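Local coordinates for protein PHB depolymerase (Penicillium funiculosum, PDB 2D81) that probably hydrolyses the ester bonds of the biopolyester polyhydroxybutyrate, using an alpha/beta hydrolase fold that is circularly permuted in sequence, at residues Gly17-Gly22 / Ala133-Pro138; His224-Gly229 / Ser239-Asn244; Ile93-Gly98 / Ala114-Phe119. All blocks are in the same frame, centred on the assembly; numbering follows the deposited sequence.

Contact 1 (Gly17-Gly22 / Ala133-Pro138); sequences GLASGG and AVHTFP. With RB3 ((1R)-3-{[(1R)-3-methoxy-1-methyl-3-oxopropyl]oxy}-1-methyl-3-oxopropyl (3R)-3-hydroxybutanoate), chain C.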
ATOM      1  N   GLY A  17      -1.355  -2.004   0.539  1.00  5.04           N
ATOM      2  CA  GLY A  17      -2.390  -1.145  -0.006  1.00  6.87           C
ATOM      3  C   GLY A  17      -3.365  -1.875  -0.904  1.00  6.53           C
ATOM      4  O   GLY A  17      -3.133  -3.025  -1.281  1.00  6.97           O
ATOM      5  N   LEU A  18      -4.462  -1.202  -1.240  1.00  7.21           N
ATOM      6  CA  LEU A  18      -5.505  -1.779  -2.086  1.00  6.57           C
ATOM      7  C   LEU A  18      -5.501  -1.156  -3.479  1.00  6.81           C
ATOM      8  O   LEU A  18      -5.473   0.067  -3.617  1.00  8.38           O
ATOM      9  CB  LEU A  18      -6.878  -1.557  -1.452  1.00  6.27           C
ATOM     10  CG  LEU A  18      -8.082  -1.991  -2.294  1.00  6.05           C
ATOM     11  CD1 LEU A  18      -8.164  -3.513  -2.353  1.00  8.41           C
ATOM     12  CD2 LEU A  18      -9.348  -1.416  -1.685  1.00  6.38           C
ATOM     13  N   ALA A  19      -5.544  -2.005  -4.501  1.00  7.47           N
ATOM     14  CA  ALA A  19      -5.750  -1.568  -5.878  1.00  7.92           C
ATOM     15  C   ALA A  19      -4.634  -0.633  -6.345  1.00  7.29           C
ATOM     16  O   ALA A  19      -3.479  -1.053  -6.439  1.00  7.49           O
ATOM     17  CB  ALA A  19      -7.110  -0.890  -6.006  1.00  9.79           C
ATOM     18  N   SER A  20      -4.959   0.624  -6.637  1.00  8.12           N
ATOM     19  CA  SER A  20      -3.905   1.565  -7.006  1.00  6.92           C
ATOM     20  C   SER A  20      -2.938   1.696  -5.831  1.00  7.83           C
ATOM     21  O   SER A  20      -1.740   1.909  -6.022  1.00  7.07           O
ATOM     22  CB  SER A  20      -4.483   2.943  -7.380  1.00  7.95           C
ATOM     23  OG  SER A  20      -5.115   3.585  -6.280  1.00  7.50           O
ATOM     24  N   GLY A  21      -3.467   1.549  -4.619  1.00  5.92           N
ATOM     25  CA  GLY A  21      -2.623   1.542  -3.435  1.00  6.87           C
ATOM     26  C   GLY A  21      -1.811   0.266  -3.316  1.00  6.00           C
ATOM     27  O   GLY A  21      -0.730   0.259  -2.719  1.00  4.22           O
ATOM     28  N   GLY A  22      -2.335  -0.820  -3.880  1.00  5.80           N
ATOM     29  CA  GLY A  22      -1.589  -2.064  -3.928  1.00  5.73           C
ATOM     30  C   GLY A  22      -0.472  -1.993  -4.953  1.00  6.01           C
ATOM     31  O   GLY A  22       0.647  -2.435  -4.698  1.00  5.80           O
ATOM     32  N   ALA A 133     -15.152 -12.902  -3.383  1.00 10.04           N
ATOM     33  CA  ALA A 133     -14.898 -11.493  -3.099  1.00  9.10           C
ATOM     34  C   ALA A 133     -14.642 -10.718  -4.387  1.00  8.64           C
ATOM     35  O   ALA A 133     -13.957 -11.204  -5.290  1.00  8.27           O
ATOM     36  CB  ALA A 133     -13.702 -11.357  -2.157  1.00 11.00           C
ATOM     37  N   VAL A 134     -15.196  -9.514  -4.473  1.00  8.43           N
ATOM     38  CA  VAL A 134     -14.956  -8.655  -5.626  1.00  9.17           C
ATOM     39  C   VAL A 134     -13.844  -7.657  -5.319  1.00  7.81           C
ATOM     40  O   VAL A 134     -13.086  -7.832  -4.360  1.00  8.42           O
ATOM     41  CB  VAL A 134     -16.233  -7.882  -6.027  1.00  9.15           C
ATOM     42  CG1 VAL A 134     -17.347  -8.866  -6.366  1.00 11.25           C
ATOM     43  CG2 VAL A 134     -16.665  -6.954  -4.901  1.00 11.94           C
ATOM     44  N   HIS A 135     -13.748  -6.609  -6.132  1.00  8.14           N
ATOM     45  CA  HIS A 135     -12.777  -5.556  -5.890  1.00  8.37           C
ATOM     46  C   HIS A 135     -13.199  -4.687  -4.704  1.00  7.44           C
ATOM     47  O   HIS A 135     -14.017  -3.778  -4.842  1.00  8.07           O
ATOM     48  CB  HIS A 135     -12.628  -4.684  -7.132  1.00 11.30           C
ATOM     49  CG  HIS A 135     -11.395  -3.842  -7.120  1.00 12.11           C
ATOM     50  ND1 HIS A 135     -10.130  -4.375  -7.262  1.00 14.34           N
ATOM     51  CD2 HIS A 135     -11.224  -2.511  -6.944  1.00 12.55           C
ATOM     52  CE1 HIS A 135      -9.236  -3.408  -7.173  1.00 13.79           C
ATOM     53  NE2 HIS A 135      -9.874  -2.267  -6.980  1.00 13.34           N
ATOM     54  N   THR A 136     -12.629  -4.977  -3.540  1.00  6.99           N
ATOM     55  CA  THR A 136     -12.979  -4.284  -2.310  1.00  7.56           C
ATOM     56  C   THR A 136     -11.937  -4.685  -1.269  1.00  7.37           C
ATOM     57  O   THR A 136     -11.266  -5.708  -1.432  1.00  7.51           O
ATOM     58  CB  THR A 136     -14.388  -4.711  -1.831  1.00  6.74           C
ATOM     59  OG1 THR A 136     -14.833  -3.831  -0.791  1.00  8.36           O
ATOM     60  CG2 THR A 136     -14.362  -6.141  -1.302  1.00  7.91           C
ATOM     61  N   PHE A 137     -11.780  -3.889  -0.214  1.00  6.03           N
ATOM     62  CA  PHE A 137     -10.864  -4.271   0.856  1.00  6.53           C
ATOM     63  C   PHE A 137     -11.541  -5.303   1.753  1.00  6.93           C
ATOM     64  O   PHE A 137     -12.611  -5.048   2.297  1.00  6.87           O
ATOM     65  CB  PHE A 137     -10.458  -3.064   1.703  1.00  7.08           C
ATOM     66  CG  PHE A 137      -9.249  -3.320   2.553  1.00  7.34           C
ATOM     67  CD1 PHE A 137      -7.985  -2.938   2.119  1.00  7.76           C
ATOM     68  CD2 PHE A 137      -9.365  -4.009   3.755  1.00  6.80           C
ATOM     69  CE1 PHE A 137      -6.854  -3.241   2.866  1.00  6.77           C
ATOM     70  CE2 PHE A 137      -8.235  -4.319   4.512  1.00  9.44           C
ATOM     71  CZ  PHE A 137      -6.975  -3.932   4.062  1.00  8.82           C
ATOM     72  N   PRO A 138     -10.915  -6.478   1.931  1.00  7.48           N
ATOM     73  CA  PRO A 138     -11.483  -7.540   2.769  1.00  5.96           C
ATOM     74  C   PRO A 138     -11.274  -7.378   4.276  1.00  7.03           C
ATOM     75  O   PRO A 138     -10.139  -7.349   4.753  1.00  6.07           O
ATOM     76  CB  PRO A 138     -10.798  -8.790   2.234  1.00  7.32           C
ATOM     77  CG  PRO A 138      -9.413  -8.279   1.937  1.00  7.53           C
ATOM     78  CD  PRO A 138      -9.679  -6.936   1.263  1.00  6.53           C
TER
HETATM   79  O1M RB3 C 451     -10.864   0.584 -10.444  1.00 30.39           O
HETATM   80  C1A RB3 C 451      -9.926   0.980  -9.718  1.00 27.41           C
HETATM   81  O1A RB3 C 451      -9.916   2.032  -9.042  1.00 30.84           O
HETATM   82  C2A RB3 C 451      -8.680   0.093  -9.650  1.00 24.10           C
HETATM   83  C3A RB3 C 451      -7.425   0.865 -10.061  1.00 19.82           C
HETATM   84  C4A RB3 C 451      -6.226  -0.084  -9.993  1.00 18.87           C
HETATM   85  O3A RB3 C 451      -7.583   1.342 -11.407  1.00 18.25           O
HETATM   86  C1B RB3 C 451      -7.043   2.579 -11.589  1.00 16.84           C
HETATM   87  O1B RB3 C 451      -6.152   2.991 -10.847  1.00 11.77           O
HETATM   88  C2B RB3 C 451      -7.575   3.440 -12.736  1.00 17.31           C
HETATM   89  C3B RB3 C 451      -6.662   4.621 -13.083  1.00 17.59           C
HETATM   90  C4B RB3 C 451      -5.301   4.142 -13.594  1.00 17.31           C
HETATM   91  O3B RB3 C 451      -7.284   5.402 -14.116  1.00 22.14           O
HETATM   92  C1C RB3 C 451      -8.158   6.318 -13.620  1.00 23.34           C
HETATM   93  O1C RB3 C 451      -8.828   6.061 -12.620  1.00 24.73           O
HETATM   94  C2C RB3 C 451      -8.307   7.665 -14.331  1.00 24.97           C
HETATM   95  C3C RB3 C 451      -9.742   7.873 -14.820  1.00 26.39           C
HETATM   96  C4C RB3 C 451      -9.872   9.208 -15.555  1.00 26.08           C
HETATM   97  O3C RB3 C 451     -10.116   6.793 -15.679  1.00 29.55           O
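In the nucleophile elbow of this alpha/beta hydrolase, Ala19 faces His135 in the probable catalytic site. Ala19 is the engineered alanine standing where a nucleophilic serine is expected in the Gly-X-Ser-X-Gly motif, here Gly17 to Gly21. Its backbone carries the strained conformation usual at this sharp turn (phi 61°, psi -115°), between strand 13-18 and helix 20-31, for which Ala19 is the N-cap residue. The methyl CB meets the imidazole at its edge, near the ring plane: CB lies 3.2 Å from His135 NE2 and 3.5 Å from CE1 of the same ring. His135 rises from a loop, and with CG anti to the backbone N (chi1 -163°) its ring reaches the elbow. On the far side of the ring, ND1 is hydrogen-bonded to Asp101. This chain of Asp101, His135 and the position of Ala19 is consistent with a Ser-His-Asp catalytic triad.

The bound hydroxybutyrate trimer closes in on the same spot. Its C2A lies obliquely to the imidazole, 3.8 Å from His135 NE2, and its methyl carbon C4A is 3.7 Å from Ser20 N, at the first turn of the helix.

Behind the site the contact becomes apolar. Leu18 sends its CD2 to Phe137, 3.9 Å from CB of that residue, while its other branch, CD1, approaches Thr136 O. The Leu18 and Phe137 side chains cross obliquely, and the ring of Phe43, on the neighbouring strand 39-43, also meets the phenyl ring. No hydrogen bond joins the two segments, so van der Waals packing alone joins them here. The phenyl ring turns its edge to the leucine, with Leu18 CB lying in the ring plane, 4.0 Å from Phe137 CD1.

Contact 2 (His224-Gly229 / Ser239-Asn244); sequences HVALHG and SRFIQN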
ATOM      1  N   HIS A 224       3.902   0.361   9.864  1.00  7.24           N
ATOM      2  CA  HIS A 224       3.306  -0.127   8.626  1.00  5.28           C
ATOM      3  C   HIS A 224       2.616   1.033   7.920  1.00  5.86           C
ATOM      4  O   HIS A 224       1.838   1.771   8.530  1.00  6.78           O
ATOM      5  CB  HIS A 224       2.276  -1.222   8.921  1.00  6.57           C
ATOM      6  CG  HIS A 224       1.716  -1.875   7.694  1.00  5.88           C
ATOM      7  ND1 HIS A 224       2.441  -2.760   6.925  1.00  6.01           N
ATOM      8  CD2 HIS A 224       0.506  -1.760   7.095  1.00  5.92           C
ATOM      9  CE1 HIS A 224       1.702  -3.163   5.908  1.00  6.59           C
ATOM     10  NE2 HIS A 224       0.524  -2.571   5.987  1.00  5.77           N
ATOM     11  N   VAL A 225       2.911   1.190   6.635  1.00  3.81           N
ATOM     12  CA  VAL A 225       2.259   2.194   5.809  1.00  5.30           C
ATOM     13  C   VAL A 225       1.119   1.522   5.049  1.00  5.26           C
ATOM     14  O   VAL A 225       1.338   0.549   4.329  1.00  6.06           O
ATOM     15  CB  VAL A 225       3.257   2.802   4.797  1.00  5.84           C
ATOM     16  CG1 VAL A 225       2.580   3.890   3.970  1.00  7.12           C
ATOM     17  CG2 VAL A 225       4.461   3.368   5.540  1.00  8.65           C
ATOM     18  N   ALA A 226      -0.095   2.034   5.225  1.00  3.91           N
ATOM     19  CA  ALA A 226      -1.266   1.465   4.560  1.00  4.93           C
ATOM     20  C   ALA A 226      -1.840   2.450   3.542  1.00  5.41           C
ATOM     21  O   ALA A 226      -2.182   3.583   3.885  1.00  6.35           O
ATOM     22  CB  ALA A 226      -2.328   1.099   5.595  1.00  4.14           C
ATOM     23  N   LEU A 227      -1.951   2.008   2.293  1.00  5.61           N
ATOM     24  CA  LEU A 227      -2.344   2.891   1.196  1.00  6.05           C
ATOM     25  C   LEU A 227      -3.750   2.612   0.663  1.00  6.82           C
ATOM     26  O   LEU A 227      -4.025   1.529   0.148  1.00  7.08           O
ATOM     27  CB  LEU A 227      -1.333   2.771   0.051  1.00  5.76           C
ATOM     28  CG  LEU A 227       0.115   3.134   0.390  1.00  8.63           C
ATOM     29  CD1 LEU A 227       1.012   2.778  -0.787  1.00  9.12           C
ATOM     30  CD2 LEU A 227       0.223   4.616   0.722  1.00 11.28           C
ATOM     31  N   HIS A 228      -4.629   3.604   0.779  1.00  5.65           N
ATOM     32  CA  HIS A 228      -5.977   3.512   0.226  1.00  5.84           C
ATOM     33  C   HIS A 228      -5.936   3.392  -1.300  1.00  6.49           C
ATOM     34  O   HIS A 228      -4.914   3.679  -1.930  1.00  4.88           O
ATOM     35  CB  HIS A 228      -6.789   4.752   0.636  1.00  5.54           C
ATOM     36  CG  HIS A 228      -6.321   6.025  -0.005  1.00  4.44           C
ATOM     37  ND1 HIS A 228      -6.597   6.342  -1.317  1.00  6.03           N
ATOM     38  CD2 HIS A 228      -5.590   7.054   0.485  1.00  5.51           C
ATOM     39  CE1 HIS A 228      -6.056   7.511  -1.609  1.00  5.71           C
ATOM     40  NE2 HIS A 228      -5.439   7.965  -0.534  1.00  5.94           N
ATOM     41  N   GLY A 229      -7.048   2.959  -1.889  1.00  6.17           N
ATOM     42  CA  GLY A 229      -7.131   2.854  -3.337  1.00  7.74           C
ATOM     43  C   GLY A 229      -7.821   4.060  -3.944  1.00  7.80           C
ATOM     44  O   GLY A 229      -8.047   5.055  -3.258  1.00  8.11           O
ATOM     45  N   SER A 239     -12.778   9.343   7.026  1.00  9.74           N
ATOM     46  CA  SER A 239     -11.881   8.469   7.775  1.00 10.60           C
ATOM     47  C   SER A 239     -12.219   6.986   7.628  1.00  9.11           C
ATOM     48  O   SER A 239     -11.728   6.158   8.389  1.00  7.90           O
ATOM     49  CB  SER A 239     -11.898   8.845   9.260  1.00 13.16           C
ATOM     50  OG  SER A 239     -13.172   8.602   9.832  1.00 15.00           O
ATOM     51  N   ARG A 240     -13.045   6.641   6.647  1.00  9.90           N
ATOM     52  CA  ARG A 240     -13.503   5.262   6.538  1.00 11.40           C
ATOM     53  C   ARG A 240     -12.415   4.238   6.225  1.00  9.70           C
ATOM     54  O   ARG A 240     -12.487   3.104   6.697  1.00 10.23           O
ATOM     55  CB  ARG A 240     -14.637   5.150   5.516  1.00 13.98           C
ATOM     56  CG  ARG A 240     -15.948   5.743   6.011  1.00 19.16           C
ATOM     57  CD  ARG A 240     -17.129   5.262   5.180  1.00 22.04           C
ATOM     58  NE  ARG A 240     -18.384   5.885   5.591  1.00 27.05           N
ATOM     59  CZ  ARG A 240     -18.922   5.767   6.802  1.00 30.03           C
ATOM     60  NH1 ARG A 240     -18.316   5.045   7.735  1.00 32.22           N
ATOM     61  NH2 ARG A 240     -20.069   6.371   7.080  1.00 31.95           N
ATOM     62  N   PHE A 241     -11.402   4.606   5.447  1.00  9.27           N
ATOM     63  CA  PHE A 241     -10.332   3.646   5.196  1.00  7.06           C
ATOM     64  C   PHE A 241      -9.517   3.468   6.471  1.00  7.98           C
ATOM     65  O   PHE A 241      -9.152   2.352   6.842  1.00  9.43           O
ATOM     66  CB  PHE A 241      -9.405   4.105   4.064  1.00  7.42           C
ATOM     67  CG  PHE A 241      -8.450   3.035   3.594  1.00  5.76           C
ATOM     68  CD1 PHE A 241      -8.815   2.148   2.584  1.00  6.47           C
ATOM     69  CD2 PHE A 241      -7.199   2.894   4.186  1.00  7.96           C
ATOM     70  CE1 PHE A 241      -7.944   1.133   2.172  1.00  7.46           C
ATOM     71  CE2 PHE A 241      -6.324   1.885   3.782  1.00  8.96           C
ATOM     72  CZ  PHE A 241      -6.697   1.005   2.775  1.00  6.99           C
ATOM     73  N   ILE A 242      -9.238   4.576   7.145  1.00  8.77           N
ATOM     74  CA  ILE A 242      -8.451   4.540   8.370  1.00  9.81           C
ATOM     75  C   ILE A 242      -9.112   3.666   9.432  1.00 11.72           C
ATOM     76  O   ILE A 242      -8.429   2.951  10.169  1.00 13.38           O
ATOM     77  CB  ILE A 242      -8.250   5.969   8.924  1.00 10.63           C
ATOM     78  CG1 ILE A 242      -7.387   6.771   7.944  1.00 10.01           C
ATOM     79  CG2 ILE A 242      -7.600   5.918  10.308  1.00  8.11           C
ATOM     80  CD1 ILE A 242      -7.403   8.263   8.183  1.00 13.33           C
ATOM     81  N   GLN A 243     -10.438   3.710   9.501  1.00 10.83           N
ATOM     82  CA  GLN A 243     -11.163   3.045  10.580  1.00 14.47           C
ATOM     83  C   GLN A 243     -11.739   1.681  10.212  1.00 14.21           C
ATOM     84  O   GLN A 243     -11.787   0.780  11.051  1.00 15.39           O
ATOM     85  CB  GLN A 243     -12.297   3.939  11.083  1.00 14.73           C
ATOM     86  CG  GLN A 243     -11.832   5.248  11.695  1.00 19.99           C
ATOM     87  CD  GLN A 243     -12.985   6.072  12.224  1.00 23.29           C
ATOM     88  OE1 GLN A 243     -13.920   6.397  11.491  1.00 25.62           O
ATOM     89  NE2 GLN A 243     -12.927   6.416  13.506  1.00 26.70           N
ATOM     90  N   ASN A 244     -12.180   1.530   8.967  1.00 11.76           N
ATOM     91  CA  ASN A 244     -12.945   0.350   8.566  1.00  9.89           C
ATOM     92  C   ASN A 244     -12.098  -0.821   8.059  1.00  8.37           C
ATOM     93  O   ASN A 244     -12.619  -1.917   7.864  1.00  7.85           O
ATOM     94  CB  ASN A 244     -13.963   0.727   7.484  1.00 12.43           C
ATOM     95  CG  ASN A 244     -15.163   1.479   8.033  1.00 15.31           C
ATOM     96  OD1 ASN A 244     -15.064   2.204   9.021  1.00 13.98           O
ATOM     97  ND2 ASN A 244     -16.305   1.322   7.374  1.00 16.76           N
TER
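The Phe241 ring lies with one face against His228, whose CA sits almost over the ring centre, while Ala226 CB comes to an edge close to the ring plane. The evidence for a CH-pi contact is direct: His228 CA is 3.7 Å from the centroid of the Phe241 ring and only 14° off the ring normal. CB of the histidine lies over the same face, nearer the CG end of the ring, 3.8 Å from Phe241 CG. At the outer end of the phenyl group, CZ lies 3.8 Å from Leu227 O, in an oblique approach. Ala226 CB is a looser neighbour, 4.5 Å from Phe241 CE2.

The contact joins the C-terminal end of the central strand 221-227 to the short helix 240-244. Phe241 leaves the first turn of that helix with CG turned away from its own backbone N (chi1 -169°), which carries the ring across to the strand end. Gln232, in the loop between the segments, also touches it.

The His228 imidazole takes no part in the CH-pi contact and leads away from Phe241. Its ND1 donates to the following carbonyl: the bond from His228 ND1 to Gly229 O is 2.7 Å long, nearly straight at 169°, and lies in the imidazole plane. NE2 is hydrogen-bonded to Ala263 N, and Trp285 meets the ring, so both nitrogens are engaged and the ring rotation is defined from two sides. In the permuted hydrolase topology, the turn after this strand probably corresponds to the oxyanion loop, and it runs on to Cys230 of the ligand pocket.

With no hydrogen bond across the contact, the helix is held here by dispersion and by the weak attraction of a polarised backbone C-H for a pi face, whereas the polar bonds of His228 order the turn leading to the pocket.

Contact 3 (Ile93-Gly98 / Ala114-Phe119); sequences IYMWTG and AQLGNF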
ATOM      1  N   ILE A  93       6.388 -11.226   1.729  1.00  7.47           N
ATOM      2  CA  ILE A  93       5.483 -10.645   0.747  1.00  7.64           C
ATOM      3  C   ILE A  93       4.120 -11.310   0.833  1.00  6.76           C
ATOM      4  O   ILE A  93       4.000 -12.529   0.700  1.00  6.15           O
ATOM      5  CB  ILE A  93       6.041 -10.799  -0.686  1.00  7.25           C
ATOM      6  CG1 ILE A  93       7.401 -10.104  -0.785  1.00  8.48           C
ATOM      7  CG2 ILE A  93       5.068 -10.197  -1.699  1.00  8.50           C
ATOM      8  CD1 ILE A  93       8.085 -10.269  -2.127  1.00  9.71           C
ATOM      9  N   TYR A  94       3.103 -10.491   1.081  1.00  5.12           N
ATOM     10  CA  TYR A  94       1.725 -10.950   1.182  1.00  5.44           C
ATOM     11  C   TYR A  94       0.938 -10.447  -0.023  1.00  4.83           C
ATOM     12  O   TYR A  94       1.041  -9.281  -0.391  1.00  6.37           O
ATOM     13  CB  TYR A  94       1.086 -10.417   2.468  1.00  5.40           C
ATOM     14  CG  TYR A  94      -0.402 -10.677   2.560  1.00  5.62           C
ATOM     15  CD1 TYR A  94      -0.891 -11.883   3.056  1.00  6.54           C
ATOM     16  CD2 TYR A  94      -1.320  -9.724   2.119  1.00  6.79           C
ATOM     17  CE1 TYR A  94      -2.260 -12.134   3.111  1.00  7.46           C
ATOM     18  CE2 TYR A  94      -2.688  -9.965   2.166  1.00  8.32           C
ATOM     19  CZ  TYR A  94      -3.150 -11.172   2.663  1.00  6.41           C
ATOM     20  OH  TYR A  94      -4.500 -11.416   2.702  1.00  7.02           O
ATOM     21  N   MET A  95       0.159 -11.333  -0.634  1.00  4.40           N
ATOM     22  CA  MET A  95      -0.660 -10.972  -1.788  1.00  5.43           C
ATOM     23  C   MET A  95      -2.068 -11.539  -1.649  1.00  5.68           C
ATOM     24  O   MET A  95      -2.244 -12.670  -1.197  1.00  7.35           O
ATOM     25  CB  MET A  95      -0.014 -11.486  -3.076  1.00  5.60           C
ATOM     26  CG  MET A  95       1.249 -10.735  -3.457  1.00  5.36           C
ATOM     27  SD  MET A  95       2.092 -11.465  -4.866  1.00  7.27           S
ATOM     28  CE  MET A  95       3.047 -12.729  -4.032  1.00  4.84           C
ATOM     29  N   TRP A  96      -3.065 -10.747  -2.032  1.00  5.61           N
ATOM     30  CA  TRP A  96      -4.464 -11.148  -1.906  1.00  5.36           C
ATOM     31  C   TRP A  96      -5.269 -10.730  -3.123  1.00  4.83           C
ATOM     32  O   TRP A  96      -5.067  -9.650  -3.674  1.00  5.06           O
ATOM     33  CB  TRP A  96      -5.100 -10.514  -0.663  1.00  5.56           C
ATOM     34  CG  TRP A  96      -6.568 -10.835  -0.512  1.00  5.84           C
ATOM     35  CD1 TRP A  96      -7.109 -11.942   0.082  1.00  5.45           C
ATOM     36  CD2 TRP A  96      -7.675 -10.060  -0.995  1.00  5.26           C
ATOM     37  NE1 TRP A  96      -8.479 -11.905  -0.004  1.00  6.58           N
ATOM     38  CE2 TRP A  96      -8.856 -10.761  -0.658  1.00  6.41           C
ATOM     39  CE3 TRP A  96      -7.785  -8.840  -1.682  1.00  5.53           C
ATOM     40  CZ2 TRP A  96     -10.133 -10.283  -0.981  1.00  6.67           C
ATOM     41  CZ3 TRP A  96      -9.059  -8.366  -2.005  1.00  7.19           C
ATOM     42  CH2 TRP A  96     -10.214  -9.088  -1.653  1.00  5.93           C
ATOM     43  N   THR A  97      -6.190 -11.591  -3.533  1.00  4.99           N
ATOM     44  CA  THR A  97      -7.181 -11.214  -4.522  1.00  6.44           C
ATOM     45  C   THR A  97      -8.519 -11.856  -4.184  1.00  5.93           C
ATOM     46  O   THR A  97      -8.571 -12.936  -3.590  1.00  6.10           O
ATOM     47  CB  THR A  97      -6.753 -11.653  -5.935  1.00  8.02           C
ATOM     48  OG1 THR A  97      -7.737 -11.225  -6.886  1.00  8.69           O
ATOM     49  CG2 THR A  97      -6.607 -13.166  -6.003  1.00  7.80           C
ATOM     50  N   GLY A  98      -9.600 -11.177  -4.546  1.00  6.75           N
ATOM     51  CA  GLY A  98     -10.902 -11.820  -4.537  1.00  7.24           C
ATOM     52  C   GLY A  98     -11.051 -12.588  -5.838  1.00  7.58           C
ATOM     53  O   GLY A  98     -10.574 -12.138  -6.878  1.00  6.93           O
ATOM     54  N   ALA A 114       4.087 -14.000 -10.210  1.00  7.32           N
ATOM     55  CA  ALA A 114       5.068 -14.592 -11.112  1.00  7.30           C
ATOM     56  C   ALA A 114       6.283 -13.684 -11.232  1.00  7.90           C
ATOM     57  O   ALA A 114       7.429 -14.146 -11.232  1.00  7.64           O
ATOM     58  CB  ALA A 114       4.446 -14.812 -12.480  1.00  8.02           C
ATOM     59  N   GLN A 115       6.024 -12.385 -11.335  1.00  5.94           N
ATOM     60  CA  GLN A 115       7.095 -11.407 -11.480  1.00  7.07           C
ATOM     61  C   GLN A 115       8.016 -11.411 -10.264  1.00  7.14           C
ATOM     62  O   GLN A 115       9.235 -11.503 -10.402  1.00  7.73           O
ATOM     63  CB  GLN A 115       6.505 -10.010 -11.672  1.00  4.99           C
ATOM     64  CG  GLN A 115       7.542  -8.903 -11.725  1.00  6.47           C
ATOM     65  CD  GLN A 115       6.910  -7.531 -11.767  1.00  6.86           C
ATOM     66  OE1 GLN A 115       6.073  -7.199 -10.928  1.00  7.12           O
ATOM     67  NE2 GLN A 115       7.312  -6.719 -12.741  1.00  5.47           N
ATOM     68  N   LEU A 116       7.430 -11.305  -9.076  1.00  7.63           N
ATOM     69  CA  LEU A 116       8.211 -11.287  -7.843  1.00  7.60           C
ATOM     70  C   LEU A 116       8.882 -12.634  -7.596  1.00  8.54           C
ATOM     71  O   LEU A 116       9.906 -12.707  -6.922  1.00  8.43           O
ATOM     72  CB  LEU A 116       7.317 -10.913  -6.653  1.00  6.65           C
ATOM     73  CG  LEU A 116       6.779  -9.480  -6.691  1.00  8.66           C
ATOM     74  CD1 LEU A 116       5.837  -9.235  -5.525  1.00  6.35           C
ATOM     75  CD2 LEU A 116       7.945  -8.506  -6.651  1.00  8.03           C
ATOM     76  N   GLY A 117       8.308 -13.695  -8.156  1.00  8.40           N
ATOM     77  CA  GLY A 117       8.890 -15.019  -7.998  1.00  9.28           C
ATOM     78  C   GLY A 117      10.300 -15.125  -8.551  1.00  9.46           C
ATOM     79  O   GLY A 117      11.065 -16.018  -8.175  1.00  8.46           O
ATOM     80  N   ASN A 118      10.650 -14.212  -9.451  1.00  7.76           N
ATOM     81  CA  ASN A 118      11.998 -14.161 -10.004  1.00  8.77           C
ATOM     82  C   ASN A 118      13.019 -13.720  -8.966  1.00 10.05           C
ATOM     83  O   ASN A 118      14.218 -13.959  -9.131  1.00 10.73           O
ATOM     84  CB  ASN A 118      12.041 -13.201 -11.196  1.00 10.31           C
ATOM     85  CG  ASN A 118      11.361 -13.764 -12.423  1.00 10.18           C
ATOM     86  OD1 ASN A 118      11.927 -14.594 -13.132  1.00 12.99           O
ATOM     87  ND2 ASN A 118      10.134 -13.325 -12.676  1.00 10.69           N
ATOM     88  N   PHE A 119      12.549 -13.074  -7.904  1.00  9.21           N
ATOM     89  CA  PHE A 119      13.448 -12.417  -6.958  1.00  8.60           C
ATOM     90  C   PHE A 119      13.239 -12.821  -5.502  1.00  8.42           C
ATOM     91  O   PHE A 119      14.136 -12.642  -4.678  1.00  9.36           O
ATOM     92  CB  PHE A 119      13.313 -10.900  -7.075  1.00  9.23           C
ATOM     93  CG  PHE A 119      13.403 -10.397  -8.484  1.00  7.41           C
ATOM     94  CD1 PHE A 119      12.252 -10.058  -9.187  1.00  9.22           C
ATOM     95  CD2 PHE A 119      14.636 -10.295  -9.120  1.00 10.28           C
ATOM     96  CE1 PHE A 119      12.325  -9.625 -10.509  1.00  9.26           C
ATOM     97  CE2 PHE A 119      14.721  -9.862 -10.445  1.00 10.28           C
ATOM     98  CZ  PHE A 119      13.564  -9.527 -11.139  1.00  9.70           C
TER
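Leu116 reaches from helix 106-116 to Ile93 and Met95 on strand 92-98, and one of its methyls does the touching. From CB, CG is set anti to the carbonyl carbon (chi1 -66°), and CD1 then continues the chain in an extended line (chi2 176°) to the sheet. At its tip CD1 lies 4.0 Å from Ile93 CG2, so the short branch of the isoleucine is the one used. The same methyl is 4.4 Å from Met95 SD, a looser approach to the thioether. Ile93 and Met95, two residues apart, both direct their side chains to this helix, as alternation along a beta strand requires. Met95 also touches Leu112 and Met109, about one and two turns before Leu116, continuing the packing along the helix.

The contact belongs to the beta-alpha-beta unit of strand 92-98, helix 106-116 and strand 125-130. Within the segment 114-119, Asn118 ND2 donates to Gln115 O at 3.0 Å (162°), and Asn118 N also reaches that oxygen, 3.2 Å away and from the same face of its carbonyl plane.

Across the segments no polar atom pairs, so strand and helix meet here through dispersion between aliphatic and thioether groups; the hydrogen bonds of Asn118 stay within the segment 114-119.

In the fold
All three contacts reach the mixed central sheet of the hydrolase fold. Contact 3 comes within the chain span bridged by contact 1, and contact 2 follows both. Contacts 1 and 2 have centres about 11 Å apart and use the adjacent strands 13-18 and 221-227, joined by a probable hydrogen bond from Leu18 N to Leu227 O. Contacts 1 and 3, with centres about 14 Å apart, touch where Trp96 packs on Pro138 and Ala133. Contacts 2 and 3, centres about 21 Å apart, lie on opposite sides of the chain's centre without touching. Contact 1 brings Ser20 and His135 of the ligand pocket together beyond the C-terminal end of strand 13-18.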